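Local coordinates for protein leucyl aminopeptidase (PDB 5NTD) that probably removes leucine and other N-terminal residues from peptides as a metal-dependent M17 aminopeptidase, bound here to manganese and the inhibitor bestatin, at residues L219-T224 against A263-R268; Y257-A262 against K349-D354; Q17-Y22 against Q210-A215. One frame throughout, in Å; residues are numbered along the deposited sequence. Where two conformers were deposited one is given.

How the interactions relate
Interactions 1 and 2 are neighbours within the catalytic domain, their centres about 15 Å apart, and they meet where Pro267 CD lies 3.7 Å from Gly260 O. Their segments interleave along the chain (219-224, 257-262, 263-268, 349-354), with 263-268 following 257-262 directly. Interaction 3 is also about 15 Å, centre to centre, from interaction 1; Leu220 CD2 packs 3.3 Å from Leu212 O across the turn from helix 196-214 to helix 222-236. Interactions 2 and 3 do not touch, their nearest atoms being about 17 Å apart. Interaction 2 is close to the active site, with the Tyr351 side chain about 7 Å from a manganese ion and about 8 Å from bestatin.

Interaction 1: L219-T224 against A263-R268; sequences LLTTAT and AFEAPR
A capping box starts helix 222-236 of the M17 catalytic domain, and the loop leading into strand 268-274 is fastened to that helix start through Thr222, Ala223, Glu265 and Arg268. In the box, Thr221 is the N-cap: its OG1 accepts from Thr224 N at 2.9 Å in a nearly straight bond (169°), while Thr221 N donates back to Thr224 OG1. The Thr224 hydroxyl in turn donates a hydrogen bond to Leu219 O, on a lone pair in the carbonyl plane, and thereby ties the preceding turn to the cap.

The direct bond across the contact comes from Thr222, whose OG1 donates to Ala266 O at 2.7 Å. A chi1 of 58° sets this hydroxyl between the backbone N and the carbonyl carbon and turns it to the loop, where it also touches Glu265 CB. Arg268 NH1 donates to the same Ala266 O at 2.9 Å, and the two donors come from opposite faces of the carbonyl plane, so this oxygen is gripped by a threonine of the helix and an arginine two residues further on. The Arg268 chain bends at chi2 and lays its guanidinium against the first helical turn, with Ala223 CA 3.9 Å above the plane, over its centre. Strand 268-274 begins here, Arg268 pairing through its backbone with Leu341 of strand 334-344.

Glu265 folds over the cap, its CG resting 4.1 Å from Thr221 CB. A water bridges the two segments: it donates to Glu265 OE2 at 2.6 Å and lies 2.5 Å from Thr221 OG1, the atom that caps the helix.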
ATOM      1  N   LEU G 219      -2.255 -27.624  17.449  1.00 28.71           N
ATOM      2  CA  LEU G 219      -2.487 -29.095  17.581  1.00 27.01           C
ATOM      3  C   LEU G 219      -1.564 -29.906  16.695  1.00 27.30           C
ATOM      4  O   LEU G 219      -0.959 -30.887  17.119  1.00 26.03           O
ATOM      5  CB  LEU G 219      -3.912 -29.449  17.252  1.00 26.56           C
ATOM      6  CG  LEU G 219      -4.944 -28.902  18.231  1.00 27.76           C
ATOM      7  CD1 LEU G 219      -6.346 -29.265  17.764  1.00 28.54           C
ATOM      8  CD2 LEU G 219      -4.733 -29.427  19.640  1.00 27.44           C
ATOM      9  N   LEU G 220      -1.466 -29.488  15.441  1.00 27.73           N
ATOM     10  CA  LEU G 220      -0.578 -30.147  14.492  1.00 26.90           C
ATOM     11  C   LEU G 220       0.700 -29.372  14.354  1.00 26.68           C
ATOM     12  O   LEU G 220       0.827 -28.428  13.561  1.00 28.25           O
ATOM     13  CB  LEU G 220      -1.234 -30.379  13.135  1.00 28.15           C
ATOM     14  CG  LEU G 220      -0.305 -31.289  12.294  1.00 28.15           C
ATOM     15  CD1 LEU G 220      -0.397 -32.758  12.699  1.00 28.98           C
ATOM     16  CD2 LEU G 220      -0.625 -31.155  10.845  1.00 29.25           C
ATOM     17  N   THR G 221       1.679 -29.856  15.077  1.00 27.00           N
ATOM     18  CA  THR G 221       3.028 -29.284  15.116  1.00 26.00           C
ATOM     19  C   THR G 221       4.011 -30.203  14.417  1.00 26.16           C
ATOM     20  O   THR G 221       3.653 -31.297  13.985  1.00 27.46           O
ATOM     21  CB  THR G 221       3.490 -29.098  16.552  1.00 25.54           C
ATOM     22  OG1 THR G 221       3.763 -30.375  17.127  1.00 25.59           O
ATOM     23  CG2 THR G 221       2.448 -28.407  17.373  1.00 24.84           C
ATOM     24  N   THR G 222       5.253 -29.764  14.288  1.00 25.89           N
ATOM     25  CA  THR G 222       6.266 -30.611  13.695  1.00 26.52           C
ATOM     26  C   THR G 222       6.405 -31.904  14.519  1.00 27.35           C
ATOM     27  O   THR G 222       6.565 -32.986  13.973  1.00 27.79           O
ATOM     28  CB  THR G 222       7.649 -29.966  13.614  1.00 27.70           C
ATOM     29  OG1 THR G 222       8.088 -29.584  14.914  1.00 28.06           O
ATOM     30  CG2 THR G 222       7.634 -28.750  12.691  1.00 28.61           C
ATOM     31  N   ALA G 223       6.251 -31.779  15.836  1.00 28.07           N
ATOM     32  CA  ALA G 223       6.367 -32.911  16.764  1.00 27.44           C
ATOM     33  C   ALA G 223       5.154 -33.820  16.700  1.00 28.86           C
ATOM     34  O   ALA G 223       5.317 -35.071  16.651  1.00 30.05           O
ATOM     35  CB  ALA G 223       6.574 -32.454  18.192  1.00 27.75           C
ATOM     36  N   THR G 224       3.945 -33.254  16.709  1.00 27.12           N
ATOM     37  CA  THR G 224       2.759 -34.133  16.690  1.00 27.18           C
ATOM     38  C   THR G 224       2.590 -34.845  15.341  1.00 27.19           C
ATOM     39  O   THR G 224       2.145 -35.994  15.283  1.00 26.40           O
ATOM     40  CB  THR G 224       1.464 -33.470  17.105  1.00 26.73           C
ATOM     41  OG1 THR G 224       1.173 -32.390  16.228  1.00 26.75           O
ATOM     42  CG2 THR G 224       1.570 -32.999  18.514  1.00 26.71           C
ATOM     43  N   ALA G 263      11.603 -21.748  15.133  1.00 29.21           N
ATOM     44  CA  ALA G 263      10.323 -22.178  15.726  1.00 30.57           C
ATOM     45  C   ALA G 263      10.487 -22.770  17.122  1.00 32.01           C
ATOM     46  O   ALA G 263      11.564 -23.210  17.521  1.00 32.70           O
ATOM     47  CB  ALA G 263       9.605 -23.182  14.835  1.00 30.15           C
ATOM     48  N   PHE G 264       9.385 -22.775  17.842  1.00 32.67           N
ATOM     49  CA  PHE G 264       9.319 -23.373  19.170  1.00 33.52           C
ATOM     50  C   PHE G 264       9.556 -24.898  19.109  1.00 35.28           C
ATOM     51  O   PHE G 264      10.342 -25.433  19.869  1.00 36.71           O
ATOM     52  CB  PHE G 264       7.979 -23.077  19.804  1.00 34.50           C
ATOM     53  CG  PHE G 264       7.829 -23.609  21.200  1.00 35.67           C
ATOM     54  CD1 PHE G 264       8.444 -22.972  22.273  1.00 35.83           C
ATOM     55  CD2 PHE G 264       7.040 -24.739  21.448  1.00 35.33           C
ATOM     56  CE1 PHE G 264       8.263 -23.456  23.565  1.00 34.96           C
ATOM     57  CE2 PHE G 264       6.866 -25.237  22.737  1.00 34.38           C
ATOM     58  CZ  PHE G 264       7.481 -24.589  23.791  1.00 35.11           C
ATOM     59  N   GLU G 265       8.890 -25.569  18.183  1.00 34.75           N
ATOM     60  CA  GLU G 265       9.103 -27.023  17.917  1.00 32.22           C
ATOM     61  C   GLU G 265      10.125 -27.204  16.792  1.00 31.20           C
ATOM     62  O   GLU G 265      10.105 -26.501  15.760  1.00 30.81           O
ATOM     63  CB  GLU G 265       7.811 -27.719  17.555  1.00 32.93           C
ATOM     64  CG  GLU G 265       6.702 -27.572  18.597  1.00 33.52           C
ATOM     65  CD  GLU G 265       6.842 -28.546  19.762  1.00 34.69           C
ATOM     66  OE1 GLU G 265       7.966 -29.022  19.917  1.00 37.04           O
ATOM     67  OE2 GLU G 265       5.883 -28.849  20.525  1.00 36.12           O
ATOM     68  N   ALA G 266      11.041 -28.130  17.001  1.00 29.32           N
ATOM     69  CA  ALA G 266      12.169 -28.316  16.061  1.00 28.32           C
ATOM     70  C   ALA G 266      11.722 -28.874  14.714  1.00 27.41           C
ATOM     71  O   ALA G 266      10.735 -29.595  14.631  1.00 25.10           O
ATOM     72  CB  ALA G 266      13.204 -29.231  16.679  1.00 28.93           C
ATOM     73  N   PRO G 267      12.474 -28.573  13.652  1.00 27.92           N
ATOM     74  CA  PRO G 267      12.140 -29.159  12.373  1.00 29.16           C
ATOM     75  C   PRO G 267      12.545 -30.614  12.354  1.00 32.08           C
ATOM     76  O   PRO G 267      13.437 -31.015  13.100  1.00 32.50           O
ATOM     77  CB  PRO G 267      13.000 -28.382  11.389  1.00 28.96           C
ATOM     78  CG  PRO G 267      14.154 -27.929  12.193  1.00 28.76           C
ATOM     79  CD  PRO G 267      13.626 -27.669  13.559  1.00 28.23           C
ATOM     80  N   ARG G 268      11.897 -31.371  11.488  1.00 32.15           N
ATOM     81  CA  ARG G 268      12.201 -32.789  11.302  1.00 32.20           C
ATOM     82  C   ARG G 268      12.129 -33.166   9.854  1.00 29.57           C
ATOM     83  O   ARG G 268      11.204 -32.781   9.160  1.00 29.00           O
ATOM     84  CB  ARG G 268      11.214 -33.656  12.107  1.00 33.28           C
ATOM     85  CG  ARG G 268      11.496 -33.645  13.604  1.00 34.08           C
ATOM     86  CD  ARG G 268      10.209 -33.539  14.367  1.00 33.13           C
ATOM     87  NE  ARG G 268      10.330 -33.847  15.786  1.00 34.11           N
ATOM     88  CZ  ARG G 268      10.299 -32.961  16.773  1.00 33.81           C
ATOM     89  NH1 ARG G 268      10.172 -31.671  16.549  1.00 35.48           N
ATOM     90  NH2 ARG G 268      10.329 -33.395  18.017  1.00 35.02           N
TER
HETATM   91  O   HOH W   1       3.896 -30.282  19.650  1.00 36.54           O

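Interaction 2: Y257-A262 against K349-D354; sequences YSVGKA and KSYRND
Apolar packing joins Tyr351 to Val259 of helix 254-260. Val259 CA sits over one face of the ring in a CH-pi contact, 4.1 Å from the ring centroid and offset toward the rim, while Val259 CG2 reaches Tyr351 CZ at 3.7 Å.

Other van der Waals contacts set side-chain carbons against main-chain atoms. Tyr351 CB packs on Ser258 O, and Ala262 CB abuts the peptide nitrogen of Ser350 at 3.5 Å. The two lysines run across each other's main chain: the extended Lys261 places CE 3.4 Å from Lys349 O, and Lys349, bent at chi3 (-51°), brings its CE to 3.3 Å from Lys261 O.

Polar links between the segments pass through water. One molecule joins Tyr257 OH to Lys349 NZ, a second lies 2.7 Å from Ser258 O and accepts from Tyr351 N, and a third spans Ala262 O and Lys349 N.

Beyond the ring, Tyr351 OH is hydrogen-bonded to Thr370 O, and Val259 and Tyr351 both touch Glu373, a manganese ligand. These two side chains thus form part of the second shell of the two-manganese M17 active site, while the rest of the contact joins helix 254-260 to the loop before strand 356-358.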
ATOM      1  N   TYR G 257      16.866 -27.164   8.050  1.00 26.18           N
ATOM      2  CA  TYR G 257      17.337 -26.669   9.371  1.00 27.45           C
ATOM      3  C   TYR G 257      17.132 -25.154   9.475  1.00 27.57           C
ATOM      4  O   TYR G 257      16.550 -24.665  10.432  1.00 29.44           O
ATOM      5  CB  TYR G 257      18.825 -27.029   9.653  1.00 27.65           C
ATOM      6  CG  TYR G 257      19.312 -26.354  10.897  1.00 27.45           C
ATOM      7  CD1 TYR G 257      18.842 -26.742  12.144  1.00 27.23           C
ATOM      8  CD2 TYR G 257      20.198 -25.292  10.833  1.00 27.74           C
ATOM      9  CE1 TYR G 257      19.253 -26.088  13.293  1.00 28.10           C
ATOM     10  CE2 TYR G 257      20.627 -24.633  11.988  1.00 27.05           C
ATOM     11  CZ  TYR G 257      20.136 -25.027  13.205  1.00 27.44           C
ATOM     12  OH  TYR G 257      20.536 -24.388  14.357  1.00 27.62           O
ATOM     13  N   SER G 258      17.613 -24.440   8.479  1.00 27.77           N
ATOM     14  CA  SER G 258      17.580 -22.965   8.501  1.00 28.36           C
ATOM     15  C   SER G 258      16.149 -22.425   8.505  1.00 29.15           C
ATOM     16  O   SER G 258      15.829 -21.497   9.238  1.00 30.23           O
ATOM     17  CB  SER G 258      18.316 -22.364   7.326  1.00 28.18           C
ATOM     18  OG  SER G 258      19.693 -22.649   7.389  1.00 29.16           O
ATOM     19  N   VAL G 259      15.286 -23.042   7.714  1.00 29.66           N
ATOM     20  CA  VAL G 259      13.871 -22.645   7.640  1.00 28.26           C
ATOM     21  C   VAL G 259      13.183 -22.855   8.962  1.00 28.32           C
ATOM     22  O   VAL G 259      12.432 -21.990   9.455  1.00 27.00           O
ATOM     23  CB  VAL G 259      13.125 -23.409   6.550  1.00 28.08           C
ATOM     24  CG1 VAL G 259      11.624 -23.231   6.692  1.00 28.42           C
ATOM     25  CG2 VAL G 259      13.583 -22.935   5.197  1.00 28.27           C
ATOM     26  N   GLY G 260      13.455 -23.997   9.565  1.00 28.68           N
ATOM     27  CA  GLY G 260      12.713 -24.410  10.794  1.00 29.04           C
ATOM     28  C   GLY G 260      13.252 -23.989  12.151  1.00 29.30           C
ATOM     29  O   GLY G 260      12.564 -24.124  13.162  1.00 30.05           O
ATOM     30  N   LYS G 261      14.468 -23.479  12.181  1.00 30.85           N
ATOM     31  CA  LYS G 261      15.216 -23.342  13.477  1.00 33.36           C
ATOM     32  C   LYS G 261      14.718 -22.248  14.410  1.00 32.73           C
ATOM     33  O   LYS G 261      14.954 -22.279  15.613  1.00 32.77           O
ATOM     34  CB  LYS G 261      16.696 -23.146  13.238  1.00 34.01           C
ATOM     35  CG  LYS G 261      16.995 -21.848  12.529  1.00 35.94           C
ATOM     36  CD  LYS G 261      18.474 -21.676  12.266  1.00 36.29           C
ATOM     37  CE  LYS G 261      18.643 -20.542  11.304  1.00 37.93           C
ATOM     38  NZ  LYS G 261      19.937 -19.884  11.539  1.00 40.87           N
ATOM     39  N   ALA G 262      13.990 -21.301  13.855  1.00 32.34           N
ATOM     40  CA  ALA G 262      13.419 -20.208  14.671  1.00 32.73           C
ATOM     41  C   ALA G 262      12.228 -20.651  15.528  1.00 31.22           C
ATOM     42  O   ALA G 262      11.905 -19.997  16.518  1.00 31.72           O
ATOM     43  CB  ALA G 262      12.992 -19.041  13.787  1.00 33.13           C
ATOM     44  N   LYS G 349      16.117 -16.353  16.172  1.00 30.69           N
ATOM     45  CA  LYS G 349      16.832 -17.388  15.409  1.00 30.82           C
ATOM     46  C   LYS G 349      16.383 -17.529  13.955  1.00 30.86           C
ATOM     47  O   LYS G 349      16.878 -18.402  13.238  1.00 29.54           O
ATOM     48  CB  LYS G 349      16.756 -18.719  16.112  1.00 33.63           C
ATOM     49  CG  LYS G 349      17.460 -18.671  17.467  1.00 36.83           C
ATOM     50  CD  LYS G 349      17.977 -20.003  17.956  1.00 39.61           C
ATOM     51  CE  LYS G 349      16.951 -21.085  17.915  1.00 41.65           C
ATOM     52  NZ  LYS G 349      17.609 -22.422  18.051  1.00 44.36           N
ATOM     53  N   SER G 350      15.528 -16.619  13.500  1.00 29.86           N
ATOM     54  CA  SER G 350      15.059 -16.639  12.105  1.00 29.51           C
ATOM     55  C   SER G 350      16.194 -16.629  11.110  1.00 28.16           C
ATOM     56  O   SER G 350      17.111 -15.817  11.210  1.00 30.70           O
ATOM     57  CB  SER G 350      14.134 -15.475  11.804  1.00 30.64           C
ATOM     58  OG  SER G 350      12.811 -15.729  12.240  1.00 30.94           O
ATOM     59  N   TYR G 351      16.130 -17.521  10.144  1.00 26.10           N
ATOM     60  CA  TYR G 351      16.980 -17.372   8.984  1.00 27.33           C
ATOM     61  C   TYR G 351      16.589 -16.053   8.277  1.00 27.83           C
ATOM     62  O   TYR G 351      15.448 -15.621   8.327  1.00 27.14           O
ATOM     63  CB  TYR G 351      16.984 -18.613   8.061  1.00 27.94           C
ATOM     64  CG  TYR G 351      15.882 -18.803   7.035  1.00 27.60           C
ATOM     65  CD1 TYR G 351      14.532 -18.747   7.379  1.00 27.87           C
ATOM     66  CD2 TYR G 351      16.204 -19.108   5.715  1.00 28.60           C
ATOM     67  CE1 TYR G 351      13.541 -18.943   6.422  1.00 27.52           C
ATOM     68  CE2 TYR G 351      15.226 -19.313   4.764  1.00 28.19           C
ATOM     69  CZ  TYR G 351      13.897 -19.224   5.124  1.00 27.41           C
ATOM     70  OH  TYR G 351      12.954 -19.426   4.145  1.00 28.02           O
ATOM     71  N   ARG G 352      17.565 -15.423   7.661  1.00 28.73           N
ATOM     72  CA  ARG G 352      17.416 -14.040   7.232  1.00 29.75           C
ATOM     73  C   ARG G 352      17.358 -13.858   5.731  1.00 30.82           C
ATOM     74  O   ARG G 352      17.794 -14.711   4.967  1.00 32.17           O
ATOM     75  CB  ARG G 352      18.572 -13.190   7.726  1.00 30.24           C
ATOM     76  CG  ARG G 352      18.795 -13.262   9.213  1.00 29.95           C
ATOM     77  CD  ARG G 352      20.042 -12.473   9.529  1.00 30.12           C
ATOM     78  NE  ARG G 352      20.415 -12.609  10.934  1.00 30.24           N
ATOM     79  CZ  ARG G 352      21.153 -13.599  11.437  1.00 29.53           C
ATOM     80  NH1 ARG G 352      21.452 -13.588  12.723  1.00 29.08           N
ATOM     81  NH2 ARG G 352      21.641 -14.566  10.650  1.00 30.72           N
ATOM     82  N   ASN G 353      16.783 -12.733   5.347  1.00 29.09           N
ATOM     83  CA  ASN G 353      16.836 -12.259   3.972  1.00 29.50           C
ATOM     84  C   ASN G 353      18.212 -11.674   3.718  1.00 29.28           C
ATOM     85  O   ASN G 353      18.463 -10.514   4.022  1.00 30.25           O
ATOM     86  CB  ASN G 353      15.757 -11.202   3.713  1.00 29.84           C
ATOM     87  CG  ASN G 353      14.372 -11.698   4.060  1.00 29.27           C
ATOM     88  OD1 ASN G 353      13.881 -12.629   3.426  1.00 30.23           O
ATOM     89  ND2 ASN G 353      13.736 -11.083   5.040  1.00 27.62           N
ATOM     90  N   ASP G 354      19.091 -12.512   3.193  1.00 30.43           N
ATOM     91  CA  ASP G 354      20.591 -12.286   3.044  1.00 31.46           C
ATOM     92  C   ASP G 354      21.422 -13.516   3.432  1.00 30.20           C
ATOM     93  O   ASP G 354      22.569 -13.639   3.016  1.00 30.51           O
ATOM     94  CB  ASP G 354      21.151 -11.132   3.910  1.00 31.50           C
ATOM     95  CG  ASP G 354      21.087  -9.815   3.215  1.00 34.73           C
ATOM     96  OD1 ASP G 354      20.835  -9.772   1.988  1.00 37.25           O
ATOM     97  OD2 ASP G 354      21.232  -8.767   3.912  1.00 40.01           O
TER
HETATM   98  O   HOH W   2      18.782 -24.673  16.323  1.00 48.58           O
HETATM   99  O   HOH W   3      14.294 -19.728  10.479  1.00 33.95           O
HETATM  100  O   HOH W   4      13.684 -17.672  17.140  1.00 42.61           O

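Interaction 3: Q17-Y22 against Q210-A215; sequences QSCVEY and QRLVDA
Arg211 reaches from helix 196-214 to the C-terminal end of helix 6-20, and its side chain carries most of this buried contact. From CB the chain leaves with CG anti to the backbone N (chi1 -173°) and stays extended as far as NE, so that it spans the distance between the two helices. CD is the first atom to meet the other segment: it lies 3.8 Å from Cys19 SG and oblique to the Tyr22 ring, 4.4 Å from Tyr22 CD1. At NE the thiol is nearer still, SG of Cys19 being 3.5 Å away at the guanidinium edge. NE also makes a weak hydrogen bond to Ser18 OG, and the main one comes from the tip, where NH2 donates to Ser18 OG at 2.8 Å. That bond is bent (143° at the hydrogen), with the hydroxyl oxygen 22° out of the guanidinium plane. NH1 serves another part of the fold, donating to Asn164 OD1 and Tyr176 O.

Around this link, Leu212 CD2 packs on Cys19 SG at 4.1 Å, and both side chains also touch Ile228 of helix 222-236. Tyr22 OH hydrogen-bonds Gln207, one turn earlier on the arginine's helix.

Ser18 OG is itself hydrogen-bonded to Phe15 O, so the hydroxyl is held from its own helix while it receives the guanidinium. Ser18 OG, Asn164 OD1 and Tyr176 O, all neutral oxygens, are among the acceptors of the buried guanidinium; their dipoles probably help to stabilise its charge and fix its rotation.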
ATOM      1  N   GLN G  17      -3.463 -39.249  19.136  1.00 29.41           N
ATOM      2  CA  GLN G  17      -4.195 -40.513  19.199  1.00 30.63           C
ATOM      3  C   GLN G  17      -5.416 -40.483  18.282  1.00 29.16           C
ATOM      4  O   GLN G  17      -5.682 -41.448  17.565  1.00 27.11           O
ATOM      5  CB  GLN G  17      -4.588 -40.856  20.640  1.00 33.02           C
ATOM      6  CG  GLN G  17      -5.136 -42.286  20.772  1.00 37.17           C
ATOM      7  CD  GLN G  17      -5.727 -42.597  22.138  1.00 41.03           C
ATOM      8  OE1 GLN G  17      -6.300 -41.736  22.814  1.00 46.13           O
ATOM      9  NE2 GLN G  17      -5.561 -43.839  22.571  1.00 43.28           N
ATOM     10  N   SER G  18      -6.132 -39.356  18.281  1.00 27.46           N
ATOM     11  CA  SER G  18      -7.327 -39.200  17.409  1.00 26.69           C
ATOM     12  C   SER G  18      -6.951 -39.398  15.928  1.00 27.15           C
ATOM     13  O   SER G  18      -7.740 -39.871  15.132  1.00 27.77           O
ATOM     14  CB  SER G  18      -7.974 -37.814  17.580  1.00 27.20           C
ATOM     15  OG  SER G  18      -7.224 -36.799  16.878  1.00 27.50           O
ATOM     16  N   CYS G  19      -5.748 -38.975  15.565  1.00 27.44           N
ATOM     17  CA  CYS G  19      -5.297 -39.085  14.173  1.00 27.90           C
ATOM     18  C   CYS G  19      -4.805 -40.504  13.872  1.00 28.06           C
ATOM     19  O   CYS G  19      -5.126 -41.084  12.814  1.00 27.17           O
ATOM     20  CB  CYS G  19      -4.206 -38.056  13.837  1.00 28.60           C
ATOM     21  SG  CYS G  19      -4.818 -36.349  13.924  1.00 29.98           S
ATOM     22  N   VAL G  20      -4.014 -41.048  14.785  1.00 26.88           N
ATOM     23  CA  VAL G  20      -3.466 -42.444  14.599  1.00 26.74           C
ATOM     24  C   VAL G  20      -4.586 -43.489  14.501  1.00 26.99           C
ATOM     25  O   VAL G  20      -4.512 -44.426  13.729  1.00 28.16           O
ATOM     26  CB  VAL G  20      -2.512 -42.810  15.724  1.00 25.75           C
ATOM     27  CG1 VAL G  20      -2.112 -44.273  15.656  1.00 25.27           C
ATOM     28  CG2 VAL G  20      -1.268 -41.927  15.647  1.00 26.08           C
ATOM     29  N   GLU G  21      -5.648 -43.262  15.255  1.00 28.09           N
ATOM     30  CA  GLU G  21      -6.786 -44.203  15.332  0.50 28.64           C
ATOM     31  C   GLU G  21      -7.961 -43.806  14.446  1.00 29.55           C
ATOM     32  O   GLU G  21      -9.039 -44.418  14.523  1.00 30.31           O
ATOM     33  CB  GLU G  21      -7.264 -44.357  16.774  0.50 28.90           C
ATOM     34  CG  GLU G  21      -6.162 -44.902  17.673  0.50 30.01           C
ATOM     35  CD  GLU G  21      -6.589 -45.052  19.114  0.50 30.38           C
ATOM     36  OE1 GLU G  21      -7.771 -44.797  19.424  0.50 30.32           O
ATOM     37  OE2 GLU G  21      -5.722 -45.392  19.931  0.50 31.13           O
ATOM     38  N   TYR G  22      -7.767 -42.795  13.605  1.00 27.63           N
ATOM     39  CA  TYR G  22      -8.868 -42.281  12.793  1.00 26.66           C
ATOM     40  C   TYR G  22      -9.467 -43.397  11.929  1.00 26.77           C
ATOM     41  O   TYR G  22      -8.759 -44.119  11.251  1.00 28.30           O
ATOM     42  CB  TYR G  22      -8.456 -41.090  11.910  1.00 27.11           C
ATOM     43  CG  TYR G  22      -9.651 -40.602  11.146  1.00 26.15           C
ATOM     44  CD1 TYR G  22     -10.630 -39.860  11.763  1.00 26.22           C
ATOM     45  CD2 TYR G  22      -9.842 -40.974   9.837  1.00 26.15           C
ATOM     46  CE1 TYR G  22     -11.784 -39.474  11.077  1.00 27.22           C
ATOM     47  CE2 TYR G  22     -10.996 -40.621   9.156  1.00 27.14           C
ATOM     48  CZ  TYR G  22     -11.968 -39.871   9.787  1.00 26.59           C
ATOM     49  OH  TYR G  22     -13.075 -39.496   9.096  1.00 26.11           O
ATOM     50  N   GLN G 210      -7.561 -34.593   5.303  1.00 27.59           N
ATOM     51  CA  GLN G 210      -8.433 -33.460   5.663  1.00 28.28           C
ATOM     52  C   GLN G 210      -8.239 -33.029   7.108  1.00 28.12           C
ATOM     53  O   GLN G 210      -8.126 -31.832   7.429  1.00 28.45           O
ATOM     54  CB  GLN G 210      -9.881 -33.808   5.417  1.00 29.36           C
ATOM     55  CG  GLN G 210     -10.809 -32.625   5.456  1.00 30.58           C
ATOM     56  CD  GLN G 210     -12.266 -33.056   5.576  1.00 32.37           C
ATOM     57  OE1 GLN G 210     -13.053 -32.875   4.659  1.00 33.51           O
ATOM     58  NE2 GLN G 210     -12.629 -33.593   6.735  1.00 32.14           N
ATOM     59  N   ARG G 211      -8.152 -34.012   7.983  1.00 27.13           N
ATOM     60  CA  ARG G 211      -8.026 -33.761   9.436  1.00 26.31           C
ATOM     61  C   ARG G 211      -6.737 -33.031   9.730  1.00 26.06           C
ATOM     62  O   ARG G 211      -6.707 -32.053  10.481  1.00 26.20           O
ATOM     63  CB  ARG G 211      -8.075 -35.079  10.203  1.00 26.87           C
ATOM     64  CG  ARG G 211      -8.130 -34.905  11.717  1.00 27.29           C
ATOM     65  CD  ARG G 211      -8.303 -36.238  12.457  1.00 27.53           C
ATOM     66  NE  ARG G 211      -8.338 -35.990  13.884  1.00 27.13           N
ATOM     67  CZ  ARG G 211      -9.378 -35.462  14.533  1.00 27.38           C
ATOM     68  NH1 ARG G 211     -10.520 -35.192  13.910  1.00 25.85           N
ATOM     69  NH2 ARG G 211      -9.259 -35.187  15.840  1.00 28.04           N
ATOM     70  N   LEU G 212      -5.660 -33.536   9.163  1.00 25.24           N
ATOM     71  CA  LEU G 212      -4.319 -32.988   9.410  1.00 25.75           C
ATOM     72  C   LEU G 212      -4.235 -31.520   8.905  1.00 27.38           C
ATOM     73  O   LEU G 212      -3.666 -30.654   9.553  1.00 28.08           O
ATOM     74  CB  LEU G 212      -3.241 -33.834   8.759  1.00 25.73           C
ATOM     75  CG  LEU G 212      -3.096 -35.274   9.299  1.00 25.88           C
ATOM     76  CD1 LEU G 212      -2.243 -36.079   8.373  1.00 25.58           C
ATOM     77  CD2 LEU G 212      -2.499 -35.293  10.697  1.00 26.00           C
ATOM     78  N   VAL G 213      -4.825 -31.291   7.746  1.00 27.70           N
ATOM     79  CA  VAL G 213      -4.784 -29.979   7.100  1.00 28.83           C
ATOM     80  C   VAL G 213      -5.666 -28.962   7.850  1.00 27.17           C
ATOM     81  O   VAL G 213      -5.229 -27.865   8.174  1.00 28.60           O
ATOM     82  CB  VAL G 213      -5.148 -30.087   5.612  1.00 28.58           C
ATOM     83  CG1 VAL G 213      -5.186 -28.708   4.964  1.00 29.20           C
ATOM     84  CG2 VAL G 213      -4.109 -30.932   4.914  1.00 27.48           C
ATOM     85  N   ASP G 214      -6.875 -29.383   8.175  1.00 27.12           N
ATOM     86  CA  ASP G 214      -7.837 -28.577   8.989  1.00 26.11           C
ATOM     87  C   ASP G 214      -7.259 -28.196  10.350  1.00 27.08           C
ATOM     88  O   ASP G 214      -7.505 -27.138  10.873  1.00 26.51           O
ATOM     89  CB  ASP G 214      -9.138 -29.337   9.269  1.00 26.13           C
ATOM     90  CG  ASP G 214     -10.176 -29.188   8.164  1.00 26.34           C
ATOM     91  OD1 ASP G 214     -10.122 -28.211   7.389  1.00 24.07           O
ATOM     92  OD2 ASP G 214     -11.006 -30.102   8.051  1.00 24.96           O
ATOM     93  N   ALA G 215      -6.505 -29.108  10.941  1.00 27.87           N
ATOM     94  CA  ALA G 215      -6.044 -28.943  12.318  1.00 26.93           C
ATOM     95  C   ALA G 215      -5.223 -27.679  12.406  1.00 27.04           C
ATOM     96  O   ALA G 215      -4.346 -27.443  11.573  1.00 28.12           O
ATOM     97  CB  ALA G 215      -5.230 -30.145  12.777  1.00 26.48           C
TER